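Local coordinates for protein VP35 (Myotis lucifugus, PDB 6DKU) that is a bat-genome homologue of filoviral VP35, represented by its interferon inhibitory domain, and probably antagonises host innate immune responses as the viral protein does, at residues A[90-93]-A[94-97]; A[106-109]-A[110-113]. The protein carries 1 engineered substitution. All blocks are in the same frame, centred on the assembly; numbering follows the deposited sequence.

Both contacts are tight local turns in loops around one mixed sheet. Contact 1 (90-93 with 94-97) follows strand 82-84 and precedes strand 100-101, its centre about 16 Å from that of the chain; contact 2 (106-109 with 110-113) leads straight into strand 113-119, its centre about 10 Å from that of the chain. Each sets buried residues beside exposed ones, and the two nowhere touch, their nearest atoms being about 10 Å apart. Rings against aliphatic carbons dominate contact 1, with two backbone bonds beneath them. Contact 2 is more polar, joining a threonine hydroxyl, a guanidinium group and several main-chain carbonyls. Strand 113-119 connects them: it begins at Trp-113 in contact 2 and offers Tyr-117 to contact 1.

Contact 1 (A[90-93]-A[94-97]); sequences QIPR and AYHR. Engineered in segment 94-97: Arg-97 (natural residue Gly).
Pro-92 lays its ring across one face of the Tyr-95 phenol. Its CB stands 3.8 Å from the centroid of the Tyr-95 ring, 20° off the normal and displaced toward the rim, a CH-pi contact in which proline CG and CB meet the CD2-CE2 side. The two rings are therefore crossed and offset, not centred on each other. Ile-91 reaches the same ring differently: its CG2 lies near the ring plane, at the edge, 4.1 Å from Tyr-95 CD2. That methyl gets there because it is anti to the isoleucine backbone N. Tyr-95 in turn has CG anti to its carbonyl carbon (chi1 -55°), which folds the ring back over Pro-92, and its OH continues to a hydrogen bond with Glu-29. Tyr-117 of strand 113-119 touches Ile-91, Pro-92 and Tyr-95, so these apolar surfaces suit the side that meets the sheet.

His-96 swings the other way, over the backbone of Arg-93. The CA of Arg-93 sits above the middle of the imidazole, 4.1 Å from the centroid of the His-96 ring and 8° from its normal. The long side chain of Arg-93 leads away from the turn, as befits an exposed, charged residue.

Beneath the rings two amides bond three residues back: Tyr-95 N to Pro-92 O at 3.1 Å and His-96 N to Arg-93 O at 2.9 Å. Proline fits the start of the turn because its locked phi restricts the chain entering it, while its carbonyl is left to accept Tyr-95 N. Successive i to i+3 bonds over residues with helical backbone angles are characteristic of overlapping beta turns, here packing an aromatic-proline pair against the VP35 sheet.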
loop_
_atom_site.group_PDB
_atom_site.type_symbol
_atom_site.label_atom_id
_atom_site.label_comp_id
_atom_site.label_asym_id
_atom_site.label_seq_id
_atom_site.Cartn_x
_atom_site.Cartn_y
_atom_site.Cartn_z
ATOM N N GLN A 90 11.636 -14.457 -4.776
ATOM C CA GLN A 90 11.105 -13.421 -5.663
ATOM C C GLN A 90 10.534 -12.229 -4.912
ATOM O O GLN A 90 10.097 -11.265 -5.546
ATOM C CB GLN A 90 10.035 -14.002 -6.595
ATOM C CG GLN A 90 10.591 -15.052 -7.504
ATOM C CD GLN A 90 10.378 -16.433 -6.962
ATOM O OE1 GLN A 90 10.427 -16.641 -5.744
ATOM N NE2 GLN A 90 10.277 -17.407 -7.857
ATOM N N ILE A 91 10.514 -12.272 -3.585
ATOM C CA ILE A 91 10.204 -11.090 -2.789
ATOM C C ILE A 91 11.454 -10.221 -2.783
ATOM O O ILE A 91 12.554 -10.742 -2.544
ATOM C CB ILE A 91 9.769 -11.458 -1.360
ATOM C CG1 ILE A 91 8.575 -12.411 -1.381
ATOM C CG2 ILE A 91 9.431 -10.214 -0.568
ATOM C CD1 ILE A 91 8.104 -12.822 0.005
ATOM N N PRO A 92 11.339 -8.918 -3.053
ATOM C CA PRO A 92 12.513 -8.030 -3.022
ATOM C C PRO A 92 13.386 -8.280 -1.801
ATOM O O PRO A 92 12.889 -8.464 -0.688
ATOM C CB PRO A 92 11.891 -6.630 -2.991
ATOM C CG PRO A 92 10.609 -6.799 -3.753
ATOM C CD PRO A 92 10.110 -8.199 -3.439
ATOM N N ARG A 93 14.705 -8.284 -2.030
ATOM C CA ARG A 93 15.653 -8.747 -1.018
ATOM C C ARG A 93 15.650 -7.859 0.220
ATOM O O ARG A 93 15.725 -8.360 1.347
ATOM C CB ARG A 93 17.055 -8.815 -1.613
ATOM C CG ARG A 93 17.968 -9.800 -0.908
ATOM C CD ARG A 93 18.081 -11.079 -1.709
ATOM N NE ARG A 93 19.187 -11.001 -2.654
ATOM C CZ ARG A 93 20.378 -11.552 -2.447
ATOM N NH1 ARG A 93 20.611 -12.223 -1.326
ATOM N NH2 ARG A 93 21.337 -11.431 -3.357
ATOM N N ALA A 94 15.569 -6.541 0.041
ATOM C CA ALA A 94 15.623 -5.650 1.193
ATOM C C ALA A 94 14.455 -5.865 2.148
ATOM O O ALA A 94 14.565 -5.517 3.330
ATOM C CB ALA A 94 15.664 -4.195 0.734
ATOM N N TYR A 95 13.346 -6.437 1.668
ATOM C CA TYR A 95 12.211 -6.720 2.535
ATOM C C TYR A 95 12.446 -7.934 3.428
ATOM O O TYR A 95 11.753 -8.079 4.442
ATOM C CB TYR A 95 10.942 -6.953 1.711
ATOM C CG TYR A 95 10.544 -5.852 0.740
ATOM C CD1 TYR A 95 11.099 -4.585 0.809
ATOM C CD2 TYR A 95 9.592 -6.091 -0.248
ATOM C CE1 TYR A 95 10.726 -3.591 -0.081
ATOM C CE2 TYR A 95 9.212 -5.106 -1.135
ATOM C CZ TYR A 95 9.785 -3.856 -1.051
ATOM O OH TYR A 95 9.418 -2.869 -1.944
ATOM N N HIS A 96 13.418 -8.787 3.085
ATOM C CA HIS A 96 13.557 -10.094 3.731
ATOM C C HIS A 96 13.644 -9.976 5.248
ATOM O O HIS A 96 13.036 -10.763 5.982
ATOM C CB HIS A 96 14.798 -10.820 3.201
ATOM C CG HIS A 96 14.582 -11.561 1.916
ATOM N ND1 HIS A 96 13.452 -11.409 1.142
ATOM C CD2 HIS A 96 15.365 -12.457 1.268
ATOM C CE1 HIS A 96 13.547 -12.181 0.073
ATOM N NE2 HIS A 96 14.698 -12.828 0.128
ATOM N N ARG A 97 14.416 -9.007 5.740
ATOM C CA ARG A 97 14.646 -8.917 7.176
ATOM C C ARG A 97 13.420 -8.436 7.933
ATOM O O ARG A 97 13.323 -8.684 9.137
ATOM C CB ARG A 97 15.830 -8.000 7.470
ATOM C CG ARG A 97 15.980 -6.858 6.495
ATOM C CD ARG A 97 17.067 -5.910 6.943
ATOM N NE ARG A 97 16.508 -4.818 7.730
ATOM C CZ ARG A 97 16.057 -3.682 7.206
ATOM N NH1 ARG A 97 16.109 -3.500 5.892
ATOM N NH2 ARG A 97 15.555 -2.731 7.989
#

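Contact 2 (A[106-109]-A[110-113]); sequences PKTL and GRGW
A type I beta turn from Leu-109 to Gly-112, closed in the manner of a Schellman motif, feeds the chain into strand 113-119, with Thr-108 and Trp-113 meeting across its ends. Inside it Gly-112 N donates to Leu-109 O at 2.8 Å; outside it Trp-113 N reaches Thr-108 O in a weak bond of 3.4 Å. Gly-110 and Arg-111 make the reversal, and Gly-112 leaves it at a positive phi of 96°, where a residue without CB is at ease.

Thr-108 opens the turn from its own side chain. With OG1 anti to the backbone N (chi1 166°), the hydroxyl curls forward to accept Gly-110 N at 2.9 Å, forming an ST turn that engages an amide near the start of the reversal. Its methyl CG2 meets Arg-111 CB, the two side chains crossing at about a right angle.

Beyond that CB the arginine bends back along the first segment, and its NH2 donates to Pro-106 O at 2.9 Å. The carbonyl oxygen lies almost in the guanidinium plane, so the bond uses an N-H at the group's edge and ties the exposed arginine to the main chain. The indole of Trp-113 turns its NE1 edge toward the guanidinium face; two donors meet there, and no hydrogen bond joins them.

The large, buried tryptophan covers the aliphatic part of Lys-107, while the lysine chain, bent at chi2 and chi3, carries NZ on to Pro-103 O. Lys-127 adds a cation-pi interaction to the indole, and Leu-109 turns its apolar side chain to Ala-80. Thr-108 O lies in the indole plane at the CD1 edge, whereas Lys-107 CG stands over one face, 3.9 Å from the centroid of the five-membered ring of Trp-113 and 17° off its normal.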
loop_
_atom_site.group_PDB
_atom_site.type_symbol
_atom_site.label_atom_id
_atom_site.label_comp_id
_atom_site.label_asym_id
_atom_site.label_seq_id
_atom_site.Cartn_x
_atom_site.Cartn_y
_atom_site.Cartn_z
ATOM N N PRO A 106 -8.074 -9.990 11.038
ATOM C CA PRO A 106 -7.880 -8.669 10.420
ATOM C C PRO A 106 -6.430 -8.209 10.316
ATOM O O PRO A 106 -5.876 -7.647 11.266
ATOM C CB PRO A 106 -8.692 -7.741 11.334
ATOM C CG PRO A 106 -9.722 -8.627 11.951
ATOM C CD PRO A 106 -9.036 -9.944 12.153
ATOM N N LYS A 107 -5.812 -8.429 9.152
ATOM C CA LYS A 107 -4.513 -7.835 8.827
ATOM C C LYS A 107 -4.776 -6.532 8.076
ATOM O O LYS A 107 -4.696 -6.450 6.849
ATOM C CB LYS A 107 -3.661 -8.798 8.010
ATOM C CG LYS A 107 -2.804 -9.738 8.836
ATOM C CD LYS A 107 -3.567 -11.004 9.209
ATOM C CE LYS A 107 -4.016 -11.787 7.980
ATOM N NZ LYS A 107 -4.402 -13.189 8.330
ATOM N N THR A 108 -5.092 -5.495 8.846
ATOM C CA THR A 108 -5.625 -4.258 8.295
ATOM C C THR A 108 -4.528 -3.345 7.759
ATOM O O THR A 108 -3.391 -3.347 8.242
ATOM C CB THR A 108 -6.450 -3.527 9.360
ATOM O OG1 THR A 108 -6.699 -2.183 8.943
ATOM C CG2 THR A 108 -5.756 -3.541 10.722
ATOM N N LEU A 109 -4.882 -2.558 6.737
ATOM C CA LEU A 109 -3.971 -1.516 6.274
ATOM C C LEU A 109 -3.726 -0.490 7.372
ATOM O O LEU A 109 -2.604 0.005 7.534
ATOM C CB LEU A 109 -4.526 -0.827 5.025
ATOM C CG LEU A 109 -4.431 -1.526 3.671
ATOM C CD1 LEU A 109 -4.756 -0.547 2.559
ATOM C CD2 LEU A 109 -3.060 -2.137 3.459
ATOM N N GLY A 110 -4.770 -0.164 8.140
ATOM C CA GLY A 110 -4.626 0.798 9.219
ATOM C C GLY A 110 -3.589 0.393 10.247
ATOM O O GLY A 110 -2.871 1.245 10.780
ATOM N N ARG A 111 -3.481 -0.903 10.533
ATOM C CA ARG A 111 -2.458 -1.370 11.457
ATOM C C ARG A 111 -1.080 -1.500 10.800
ATOM O O ARG A 111 -0.181 -2.115 11.387
ATOM C CB ARG A 111 -2.883 -2.702 12.088
ATOM C CG ARG A 111 -2.499 -2.842 13.573
ATOM C CD ARG A 111 -2.006 -4.249 13.916
ATOM N NE ARG A 111 -2.795 -5.276 13.243
ATOM C CZ ARG A 111 -2.460 -6.562 13.181
ATOM N NH1 ARG A 111 -1.340 -6.989 13.750
ATOM N NH2 ARG A 111 -3.244 -7.419 12.539
ATOM N N GLY A 112 -0.901 -0.947 9.598
ATOM C CA GLY A 112 0.403 -0.826 8.982
ATOM C C GLY A 112 0.780 -1.919 8.002
ATOM O O GLY A 112 1.830 -1.799 7.358
ATOM N N TRP A 113 -0.023 -2.980 7.876
ATOM C CA TRP A 113 0.292 -4.012 6.895
ATOM C C TRP A 113 0.289 -3.420 5.494
ATOM O O TRP A 113 -0.417 -2.451 5.207
ATOM C CB TRP A 113 -0.710 -5.168 6.969
ATOM C CG TRP A 113 -0.667 -5.923 8.261
ATOM C CD1 TRP A 113 -1.554 -5.825 9.288
ATOM C CD2 TRP A 113 0.316 -6.885 8.669
ATOM N NE1 TRP A 113 -1.189 -6.660 10.305
ATOM C CE2 TRP A 113 -0.044 -7.324 9.953
ATOM C CE3 TRP A 113 1.469 -7.404 8.079
ATOM C CZ2 TRP A 113 0.704 -8.264 10.660
ATOM C CZ3 TRP A 113 2.209 -8.335 8.778
ATOM C CH2 TRP A 113 1.821 -8.758 10.057
#